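PDB 6XJ6: Pgp2 from Campylobacter jejuni subsp. jejuni, which probably trims cell-wall peptidoglycan as an LD-carboxypeptidase of the YkuD family and binds it through a pocket on its accessory NTF2-like domain, directing helical cell shape. Local coordinates for residues A[8-13]-A[172-177]; A[25-30]-A[155-160]; A[196-201]-A[279-284]. All coordinates share one frame; numbering follows the deposited sequence.

In the fold
The three contacts are spread over a YkuD catalytic domain and an NTF2-like domain. Contact 2, nested along the chain inside the loop closed by contact 1, pairs strands 27-33 and 156-161 at the middle of the catalytic domain's mixed five-stranded sheet. The chain then runs from strand 156-161 into helix 170-188, on which contact 1 packs the N-terminal helix 6-13; the centres of contacts 1 and 2 lie about 20 Å apart. Contact 3 follows in series within the NTF2-like domain, its centre about 18 Å from contact 1 and about 26 Å from contact 2. Leu-176 of contact 1 touches Met-281 of contact 3, so helix 170-188 links these two.

Contact 1: A[8-13]-A[172-177]; sequences FWLSEI and QIASLL
Trp-9, Leu-10 and Ile-13 pack on Ile-173, Ala-174 and Leu-177 in a buried, wholly apolar helix-helix contact, which sets the N-terminal helix 6-13 against the long helix 170-188 of the NTF2-like domain. The short segments run more antiparallel than parallel, at 131°, with their axes 8.4 Å apart at closest approach. Such a close approach suits the small residue in the middle: Ala-174 presents just a methyl group, and its CA comes within 4.9 Å of the CA of Trp-9. The CB of Trp-9 rests 3.7 Å from the CA of Ala-174, while Leu-10 reaches over from the flank and lays CD2 on the methyl of Ala-174, 3.6 Å from its CB.

One turn farther along its helix, Ile-13 extends the apolar surface. Its CG1 lies anti to the carbonyl carbon (chi1 -69°); with chi2 extended as well, this turns CD1 toward the CG2 branch of Ile-173, 3.7 Å away. The two beta-branched side chains meet through these methyls, and Tyr-22 of strand 22-23 touches both.

At the other end the indole lies flat against Leu-177. Phe-8 CD2 lies over one face of the Trp-9 ring and Leu-177 over the opposite one, so the indole is sandwiched between its own helix and its partner. Its NE1, the one polar atom of the ring system, donates to the backbone O of His-3, which probably comes from the expression tag. Leucine suits the other side because its branched end adds cover beyond CB: the CD1 methyl stands 3.6 Å from Trp-9 CE3 on the six-membered ring, while CB sits 3.5 Å from the centroid of the five-membered ring, only 3° off its normal, in a CH-pi contact.

Contact 2: A[25-30]-A[155-160]; sequences DNVAIV and KVFVMT
Ala-28, Ile-29 and Val-30 pair with Val-156, Phe-157 and Val-158 as neighbouring parallel strands in the mixed sheet of the YkuD domain. Four backbone bonds hold them: Lys-155 O and Phe-157 O accept from the N of Ala-28 and Val-30, and Ala-28 O and Val-30 O accept from the N of Phe-157 and Met-159. All are nearly straight; Met-159 N to Val-30 O measures 2.8 Å at 178°. A water joins Asn-26 O to Lys-155 N before the pairing begins; a second joins Val-30 O to Thr-160 OG1, beside backbone pairing that continues from Met-159 to Thr-32.

Apolar contacts follow on both faces. With Ala-28, Val-30 and Val-158 lies Val-156, whose CG1, anti to its own backbone N (chi1 -176°), meets Val-30 CG2 at 3.7 Å. Ile-29 shares the other face with Phe-157, and its CG2 lies 4.0 Å from Met-159 CB. The CE2 corner of the phenyl ring reaches Val-27 CG1 at 3.8 Å; Phe-78 meets the same ring.

Valine and isoleucine, beta-branched, suit extended buried strands. Backbone bonds satisfy the peptide groups here and toward strands 38-45 and 77-80, so apolar side chains can dominate the interior.

Contact 3: A[196-201]-A[279-284]; sequences LSFYDE and GKMKIL
Phe-198, Tyr-199 and Ser-197 belong to a type I turn, Leu-196 to Tyr-199, that follows helix 192-196 and meets strand 281-283 within the NTF2-like domain. One backbone bridge, between Tyr-199 and Ile-283, joins them; its bond runs from Ile-283 N to Phe-198 O, 2.7 Å long.

Two lysine ammonium groups supply further polar contacts. The chain of Lys-280, fully extended, delivers NZ to Ser-197 OG at 2.7 Å, an oxygen that also bonds Thr-194 O. The same ammonium stands over a face of the Phe-198 ring, 4.4 Å from its centroid and 15° off the normal, a cation-pi contact. Lys-282 bends at chi2 (-68°) to bring its own NZ 2.7 Å from Ser-197 O, approaching from above the carbonyl plane; a weak bond to Tyr-199 O and a water shared with Glu-201 N add to its grip. A long chain lets Lys-282 reach the turn's carbonyls and Lys-280 the hydroxyl over the ring.

Apolar side chains make the rest of the contact. Met-281 CE touches Phe-198 CD2 at 3.9 Å, while Met-281 O, buried near that ring's edge, has no polar partner in the model. Ile-283 lays CD1 over the face of Tyr-199, 3.7 Å from CZ.

Around this core, Tyr-199 OH bonds Glu-286 and Trp-183, Phe-198 rests on helix 170-188, Phe-215 of helix 212-223 meets the tyrosine ring edge-to-face, and strand 263-275 pairs with strand 281-283.

Contact 1: A[8-13]-A[172-177]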
loop_
_atom_site.group_PDB
_atom_site.type_symbol
_atom_site.label_atom_id
_atom_site.label_comp_id
_atom_site.label_asym_id
_atom_site.label_seq_id
_atom_site.Cartn_x
_atom_site.Cartn_y
_atom_site.Cartn_z
ATOM N N PHE A 8 -11.208 -0.657 21.405
ATOM C CA PHE A 8 -10.927 0.770 21.379
ATOM C C PHE A 8 -10.949 1.277 19.947
ATOM O O PHE A 8 -11.572 2.301 19.640
ATOM C CB PHE A 8 -9.575 1.055 22.027
ATOM C CG PHE A 8 -9.063 2.439 21.751
ATOM C CD1 PHE A 8 -9.559 3.529 22.442
ATOM C CD2 PHE A 8 -8.098 2.651 20.786
ATOM C CE1 PHE A 8 -9.090 4.800 22.178
ATOM C CE2 PHE A 8 -7.633 3.917 20.518
ATOM C CZ PHE A 8 -8.127 4.990 21.215
ATOM N N TRP A 9 -10.285 0.553 19.047
ATOM C CA TRP A 9 -10.244 0.972 17.655
ATOM C C TRP A 9 -11.605 0.841 16.987
ATOM O O TRP A 9 -11.964 1.670 16.147
ATOM C CB TRP A 9 -9.169 0.181 16.921
ATOM C CG TRP A 9 -7.830 0.548 17.418
ATOM C CD1 TRP A 9 -6.975 -0.225 18.151
ATOM C CD2 TRP A 9 -7.185 1.812 17.244
ATOM N NE1 TRP A 9 -5.834 0.484 18.440
ATOM C CE2 TRP A 9 -5.938 1.737 17.892
ATOM C CE3 TRP A 9 -7.542 3.000 16.599
ATOM C CZ2 TRP A 9 -5.044 2.805 17.908
ATOM C CZ3 TRP A 9 -6.658 4.057 16.623
ATOM C CH2 TRP A 9 -5.423 3.952 17.268
ATOM N N LEU A 10 -12.388 -0.179 17.347
ATOM C CA LEU A 10 -13.747 -0.252 16.822
ATOM C C LEU A 10 -14.522 1.007 17.175
ATOM O O LEU A 10 -15.240 1.561 16.336
ATOM C CB LEU A 10 -14.466 -1.489 17.356
ATOM C CG LEU A 10 -14.024 -2.844 16.804
ATOM C CD1 LEU A 10 -14.758 -3.957 17.530
ATOM C CD2 LEU A 10 -14.253 -2.933 15.303
ATOM N N SER A 11 -14.366 1.484 18.411
ATOM C CA SER A 11 -15.051 2.698 18.839
ATOM C C SER A 11 -14.548 3.912 18.067
ATOM O O SER A 11 -15.343 4.765 17.654
ATOM C CB SER A 11 -14.857 2.892 20.344
ATOM O OG SER A 11 -15.428 4.107 20.775
ATOM N N GLU A 12 -13.231 4.003 17.858
ATOM C CA GLU A 12 -12.672 5.126 17.115
ATOM C C GLU A 12 -13.164 5.132 15.675
ATOM O O GLU A 12 -13.474 6.196 15.123
ATOM C CB GLU A 12 -11.144 5.058 17.145
ATOM C CG GLU A 12 -10.546 5.187 18.529
ATOM C CD GLU A 12 -10.821 6.537 19.156
ATOM O OE1 GLU A 12 -10.230 7.536 18.700
ATOM O OE2 GLU A 12 -11.640 6.598 20.098
ATOM N N ILE A 13 -13.232 3.955 15.050
ATOM C CA ILE A 13 -13.695 3.863 13.669
ATOM C C ILE A 13 -15.168 4.231 13.574
ATOM O O ILE A 13 -15.591 4.922 12.639
ATOM C CB ILE A 13 -13.415 2.453 13.111
ATOM C CG1 ILE A 13 -11.912 2.238 12.939
ATOM C CG2 ILE A 13 -14.133 2.239 11.782
ATOM C CD1 ILE A 13 -11.525 0.788 12.809
ATOM N N GLN A 172 -11.190 -6.059 10.954
ATOM C CA GLN A 172 -9.808 -6.332 10.570
ATOM C C GLN A 172 -8.912 -5.121 10.817
ATOM O O GLN A 172 -7.785 -5.262 11.305
ATOM C CB GLN A 172 -9.754 -6.747 9.096
ATOM C CG GLN A 172 -10.403 -8.100 8.812
ATOM C CD GLN A 172 -10.551 -8.412 7.320
ATOM O OE1 GLN A 172 -10.247 -7.587 6.454
ATOM N NE2 GLN A 172 -11.028 -9.614 7.021
ATOM N N ILE A 173 -9.383 -3.922 10.469
ATOM C CA ILE A 173 -8.593 -2.728 10.744
ATOM C C ILE A 173 -8.378 -2.575 12.242
ATOM O O ILE A 173 -7.272 -2.277 12.701
ATOM C CB ILE A 173 -9.262 -1.490 10.121
ATOM C CG1 ILE A 173 -9.190 -1.587 8.597
ATOM C CG2 ILE A 173 -8.630 -0.203 10.653
ATOM C CD1 ILE A 173 -9.762 -0.404 7.876
ATOM N N ALA A 174 -9.435 -2.788 13.028
ATOM C CA ALA A 174 -9.323 -2.632 14.474
ATOM C C ALA A 174 -8.367 -3.654 15.074
ATOM O O ALA A 174 -7.554 -3.319 15.948
ATOM C CB ALA A 174 -10.705 -2.753 15.111
ATOM N N SER A 175 -8.462 -4.912 14.639
ATOM C CA SER A 175 -7.561 -5.925 15.174
ATOM C C SER A 175 -6.119 -5.638 14.773
ATOM O O SER A 175 -5.197 -5.813 15.579
ATOM C CB SER A 175 -7.993 -7.322 14.729
ATOM O OG SER A 175 -7.743 -7.534 13.352
ATOM N N LEU A 176 -5.903 -5.181 13.538
ATOM C CA LEU A 176 -4.544 -4.884 13.104
ATOM C C LEU A 176 -3.958 -3.708 13.874
ATOM O O LEU A 176 -2.771 -3.718 14.219
ATOM C CB LEU A 176 -4.509 -4.618 11.600
ATOM C CG LEU A 176 -4.586 -5.850 10.697
ATOM C CD1 LEU A 176 -4.687 -5.414 9.251
ATOM C CD2 LEU A 176 -3.383 -6.770 10.886
ATOM N N LEU A 177 -4.765 -2.685 14.154
ATOM C CA LEU A 177 -4.262 -1.558 14.933
ATOM C C LEU A 177 -3.890 -1.988 16.344
ATOM O O LEU A 177 -2.868 -1.550 16.886
ATOM C CB LEU A 177 -5.294 -0.435 14.962
ATOM C CG LEU A 177 -5.354 0.387 13.679
ATOM C CD1 LEU A 177 -6.621 1.201 13.599
ATOM C CD2 LEU A 177 -4.142 1.301 13.607
#

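Contact 2: A[25-30]-A[155-160]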
loop_
_atom_site.group_PDB
_atom_site.type_symbol
_atom_site.label_atom_id
_atom_site.label_comp_id
_atom_site.label_asym_id
_atom_site.label_seq_id
_atom_site.Cartn_x
_atom_site.Cartn_y
_atom_site.Cartn_z
ATOM N N ASP A 25 -5.524 11.390 7.736
ATOM C CA ASP A 25 -5.925 12.650 7.125
ATOM C C ASP A 25 -6.513 12.353 5.749
ATOM O O ASP A 25 -6.636 11.193 5.342
ATOM C CB ASP A 25 -4.740 13.626 7.071
ATOM C CG ASP A 25 -5.152 15.041 6.687
ATOM O OD1 ASP A 25 -6.210 15.513 7.160
ATOM O OD2 ASP A 25 -4.415 15.681 5.903
ATOM N N ASN A 26 -6.890 13.413 5.037
ATOM C CA ASN A 26 -7.553 13.281 3.746
ATOM C C ASN A 26 -6.612 12.696 2.705
ATOM O O ASN A 26 -5.446 13.083 2.611
ATOM C CB ASN A 26 -8.014 14.652 3.261
ATOM C CG ASN A 26 -9.140 15.221 4.099
ATOM O OD1 ASN A 26 -9.554 14.629 5.096
ATOM N ND2 ASN A 26 -9.639 16.383 3.697
ATOM N N VAL A 27 -7.145 11.785 1.895
ATOM C CA VAL A 27 -6.405 11.151 0.814
ATOM C C VAL A 27 -7.356 10.934 -0.354
ATOM O O VAL A 27 -8.575 11.046 -0.230
ATOM C CB VAL A 27 -5.760 9.804 1.232
ATOM C CG1 VAL A 27 -4.851 9.978 2.438
ATOM C CG2 VAL A 27 -6.822 8.744 1.518
ATOM N N ALA A 28 -6.776 10.612 -1.499
ATOM C CA ALA A 28 -7.521 10.107 -2.635
ATOM C C ALA A 28 -7.028 8.703 -2.940
ATOM O O ALA A 28 -5.840 8.400 -2.778
ATOM C CB ALA A 28 -7.330 10.987 -3.872
ATOM N N ILE A 29 -7.945 7.850 -3.383
ATOM C CA ILE A 29 -7.621 6.480 -3.763
ATOM C C ILE A 29 -8.026 6.278 -5.215
ATOM O O ILE A 29 -9.204 6.427 -5.559
ATOM C CB ILE A 29 -8.317 5.449 -2.864
ATOM C CG1 ILE A 29 -7.967 5.684 -1.389
ATOM C CG2 ILE A 29 -7.928 4.044 -3.300
ATOM C CD1 ILE A 29 -9.052 6.397 -0.627
ATOM N N VAL A 30 -7.056 5.926 -6.056
ATOM C CA VAL A 30 -7.295 5.567 -7.449
ATOM C C VAL A 30 -7.506 4.058 -7.470
ATOM O O VAL A 30 -6.556 3.287 -7.296
ATOM C CB VAL A 30 -6.098 5.961 -8.326
ATOM C CG1 VAL A 30 -6.325 5.570 -9.778
ATOM C CG2 VAL A 30 -5.822 7.449 -8.209
ATOM N N LYS A 155 -2.537 13.737 -1.340
ATOM C CA LYS A 155 -1.910 12.445 -1.091
ATOM C C LYS A 155 -2.749 11.386 -1.789
ATOM O O LYS A 155 -3.918 11.185 -1.442
ATOM C CB LYS A 155 -1.856 12.175 0.410
ATOM C CG LYS A 155 -1.184 10.863 0.799
ATOM C CD LYS A 155 0.306 10.877 0.492
ATOM C CE LYS A 155 1.017 9.682 1.116
ATOM N NZ LYS A 155 2.502 9.782 0.996
ATOM N N VAL A 156 -2.160 10.708 -2.775
ATOM C CA VAL A 156 -2.900 9.853 -3.693
ATOM C C VAL A 156 -2.329 8.445 -3.654
ATOM O O VAL A 156 -1.135 8.233 -3.920
ATOM C CB VAL A 156 -2.887 10.406 -5.127
ATOM C CG1 VAL A 156 -3.754 9.552 -6.034
ATOM C CG2 VAL A 156 -3.383 11.851 -5.126
ATOM N N PHE A 157 -3.187 7.486 -3.339
ATOM C CA PHE A 157 -2.844 6.077 -3.367
ATOM C C PHE A 157 -3.449 5.397 -4.588
ATOM O O PHE A 157 -4.399 5.888 -5.209
ATOM C CB PHE A 157 -3.330 5.395 -2.084
ATOM C CG PHE A 157 -2.642 5.888 -0.862
ATOM C CD1 PHE A 157 -1.292 5.650 -0.678
ATOM C CD2 PHE A 157 -3.327 6.605 0.107
ATOM C CE1 PHE A 157 -0.642 6.113 0.443
ATOM C CE2 PHE A 157 -2.679 7.062 1.234
ATOM C CZ PHE A 157 -1.340 6.825 1.405
ATOM N N VAL A 158 -2.879 4.240 -4.917
ATOM C CA VAL A 158 -3.235 3.463 -6.091
ATOM C C VAL A 158 -3.577 2.067 -5.602
ATOM O O VAL A 158 -2.729 1.390 -5.012
ATOM C CB VAL A 158 -2.070 3.417 -7.091
ATOM C CG1 VAL A 158 -2.315 2.421 -8.225
ATOM C CG2 VAL A 158 -1.817 4.813 -7.631
ATOM N N MET A 159 -4.810 1.646 -5.838
ATOM C CA MET A 159 -5.300 0.350 -5.404
ATOM C C MET A 159 -5.772 -0.364 -6.660
ATOM O O MET A 159 -6.725 0.075 -7.306
ATOM C CB MET A 159 -6.435 0.545 -4.399
ATOM C CG MET A 159 -7.053 -0.732 -3.898
ATOM S SD MET A 159 -8.243 -0.377 -2.598
ATOM C CE MET A 159 -9.043 -1.967 -2.452
ATOM N N THR A 160 -5.079 -1.435 -7.035
ATOM C CA THR A 160 -5.372 -2.150 -8.267
ATOM C C THR A 160 -5.770 -3.583 -7.955
ATOM O O THR A 160 -4.991 -4.336 -7.358
ATOM C CB THR A 160 -4.190 -2.097 -9.223
ATOM O OG1 THR A 160 -3.891 -0.717 -9.467
ATOM C CG2 THR A 160 -4.525 -2.790 -10.532
HETATM O O HOH W 1 -4.818 14.663 0.472
HETATM O O HOH W 2 -5.348 1.841 -9.566
#

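Contact 3: A[196-201]-A[279-284]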
loop_
_atom_site.group_PDB
_atom_site.type_symbol
_atom_site.label_atom_id
_atom_site.label_comp_id
_atom_site.label_asym_id
_atom_site.label_seq_id
_atom_site.Cartn_x
_atom_site.Cartn_y
_atom_site.Cartn_z
ATOM N N LEU A 196 8.663 -11.123 17.948
ATOM C CA LEU A 196 8.806 -12.079 16.856
ATOM C C LEU A 196 7.502 -12.776 16.497
ATOM O O LEU A 196 7.366 -13.260 15.370
ATOM C CB LEU A 196 9.865 -13.125 17.205
ATOM C CG LEU A 196 11.300 -12.614 17.317
ATOM C CD1 LEU A 196 12.216 -13.711 17.828
ATOM C CD2 LEU A 196 11.786 -12.093 15.969
ATOM N N SER A 197 6.539 -12.839 17.416
ATOM C CA SER A 197 5.262 -13.475 17.108
ATOM C C SER A 197 4.496 -12.756 16.004
ATOM O O SER A 197 3.537 -13.323 15.469
ATOM C CB SER A 197 4.390 -13.543 18.365
ATOM O OG SER A 197 3.838 -12.278 18.686
ATOM N N PHE A 198 4.882 -11.532 15.654
ATOM C CA PHE A 198 4.190 -10.773 14.626
ATOM C C PHE A 198 4.827 -10.914 13.253
ATOM O O PHE A 198 4.434 -10.201 12.329
ATOM C CB PHE A 198 4.104 -9.298 15.021
ATOM C CG PHE A 198 3.200 -9.051 16.189
ATOM C CD1 PHE A 198 3.721 -8.815 17.445
ATOM C CD2 PHE A 198 1.827 -9.086 16.031
ATOM C CE1 PHE A 198 2.891 -8.597 18.518
ATOM C CE2 PHE A 198 0.987 -8.872 17.104
ATOM C CZ PHE A 198 1.520 -8.631 18.352
ATOM N N TYR A 199 5.783 -11.824 13.096
ATOM C CA TYR A 199 6.414 -12.086 11.810
ATOM C C TYR A 199 6.041 -13.484 11.345
ATOM O O TYR A 199 5.925 -14.409 12.155
ATOM C CB TYR A 199 7.934 -11.916 11.903
ATOM C CG TYR A 199 8.300 -10.478 12.199
ATOM C CD1 TYR A 199 8.597 -9.587 11.180
ATOM C CD2 TYR A 199 8.316 -10.005 13.503
ATOM C CE1 TYR A 199 8.903 -8.264 11.448
ATOM C CE2 TYR A 199 8.617 -8.689 13.781
ATOM C CZ TYR A 199 8.913 -7.822 12.761
ATOM O OH TYR A 199 9.206 -6.508 13.039
ATOM N N ASP A 200 5.810 -13.619 10.040
ATOM C CA ASP A 200 5.419 -14.902 9.466
ATOM C C ASP A 200 6.671 -15.743 9.266
ATOM O O ASP A 200 7.494 -15.455 8.393
ATOM C CB ASP A 200 4.678 -14.714 8.147
ATOM C CG ASP A 200 4.232 -16.034 7.550
ATOM O OD1 ASP A 200 5.100 -16.788 7.068
ATOM O OD2 ASP A 200 3.024 -16.340 7.604
ATOM N N GLU A 201 6.801 -16.795 10.069
ATOM C CA GLU A 201 8.003 -17.613 10.055
ATOM C C GLU A 201 8.303 -18.179 8.676
ATOM O O GLU A 201 9.461 -18.499 8.387
ATOM C CB GLU A 201 7.841 -18.753 11.060
ATOM C CG GLU A 201 9.090 -19.583 11.269
ATOM C CD GLU A 201 8.953 -20.552 12.426
ATOM O OE1 GLU A 201 9.446 -21.693 12.308
ATOM O OE2 GLU A 201 8.342 -20.171 13.449
ATOM N N GLY A 279 -6.441 -14.700 13.209
ATOM C CA GLY A 279 -6.803 -13.302 13.278
ATOM C C GLY A 279 -5.690 -12.374 13.695
ATOM O O GLY A 279 -5.970 -11.239 14.088
ATOM N N LYS A 280 -4.434 -12.812 13.611
ATOM C CA LYS A 280 -3.297 -12.048 14.105
ATOM C C LYS A 280 -2.468 -11.499 12.951
ATOM O O LYS A 280 -2.300 -12.160 11.920
ATOM C CB LYS A 280 -2.399 -12.918 14.987
ATOM C CG LYS A 280 -1.226 -12.170 15.593
ATOM C CD LYS A 280 -0.444 -13.039 16.569
ATOM C CE LYS A 280 0.651 -12.232 17.248
ATOM N NZ LYS A 280 1.253 -12.929 18.409
ATOM N N MET A 281 -1.933 -10.297 13.154
ATOM C CA MET A 281 -1.046 -9.670 12.183
ATOM C C MET A 281 0.229 -10.481 12.008
ATOM O O MET A 281 0.872 -10.875 12.985
ATOM C CB MET A 281 -0.667 -8.276 12.681
ATOM C CG MET A 281 0.258 -7.522 11.746
ATOM S SD MET A 281 0.593 -5.841 12.283
ATOM C CE MET A 281 1.801 -6.132 13.559
ATOM N N LYS A 282 0.610 -10.702 10.751
ATOM C CA LYS A 282 1.892 -11.306 10.414
ATOM C C LYS A 282 2.570 -10.422 9.381
ATOM O O LYS A 282 2.045 -10.239 8.278
ATOM C CB LYS A 282 1.709 -12.726 9.874
ATOM C CG LYS A 282 1.274 -13.727 10.931
ATOM C CD LYS A 282 2.375 -13.981 11.954
ATOM C CE LYS A 282 1.990 -15.087 12.912
ATOM N NZ LYS A 282 3.117 -15.465 13.809
ATOM N N ILE A 283 3.735 -9.888 9.737
ATOM C CA ILE A 283 4.462 -8.958 8.880
ATOM C C ILE A 283 5.179 -9.739 7.787
ATOM O O ILE A 283 5.908 -10.698 8.066
ATOM C CB ILE A 283 5.450 -8.128 9.717
ATOM C CG1 ILE A 283 4.686 -7.252 10.714
ATOM C CG2 ILE A 283 6.342 -7.270 8.816
ATOM C CD1 ILE A 283 5.538 -6.722 11.829
ATOM N N LEU A 284 4.975 -9.318 6.536
ATOM C CA LEU A 284 5.608 -9.929 5.373
ATOM C C LEU A 284 6.767 -9.110 4.830
ATOM O O LEU A 284 7.661 -9.670 4.186
ATOM C CB LEU A 284 4.578 -10.103 4.253
ATOM C CG LEU A 284 3.315 -10.865 4.661
ATOM C CD1 LEU A 284 2.265 -10.809 3.571
ATOM C CD2 LEU A 284 3.675 -12.297 4.977
HETATM O O HOH W 3 4.226 -17.463 11.754
#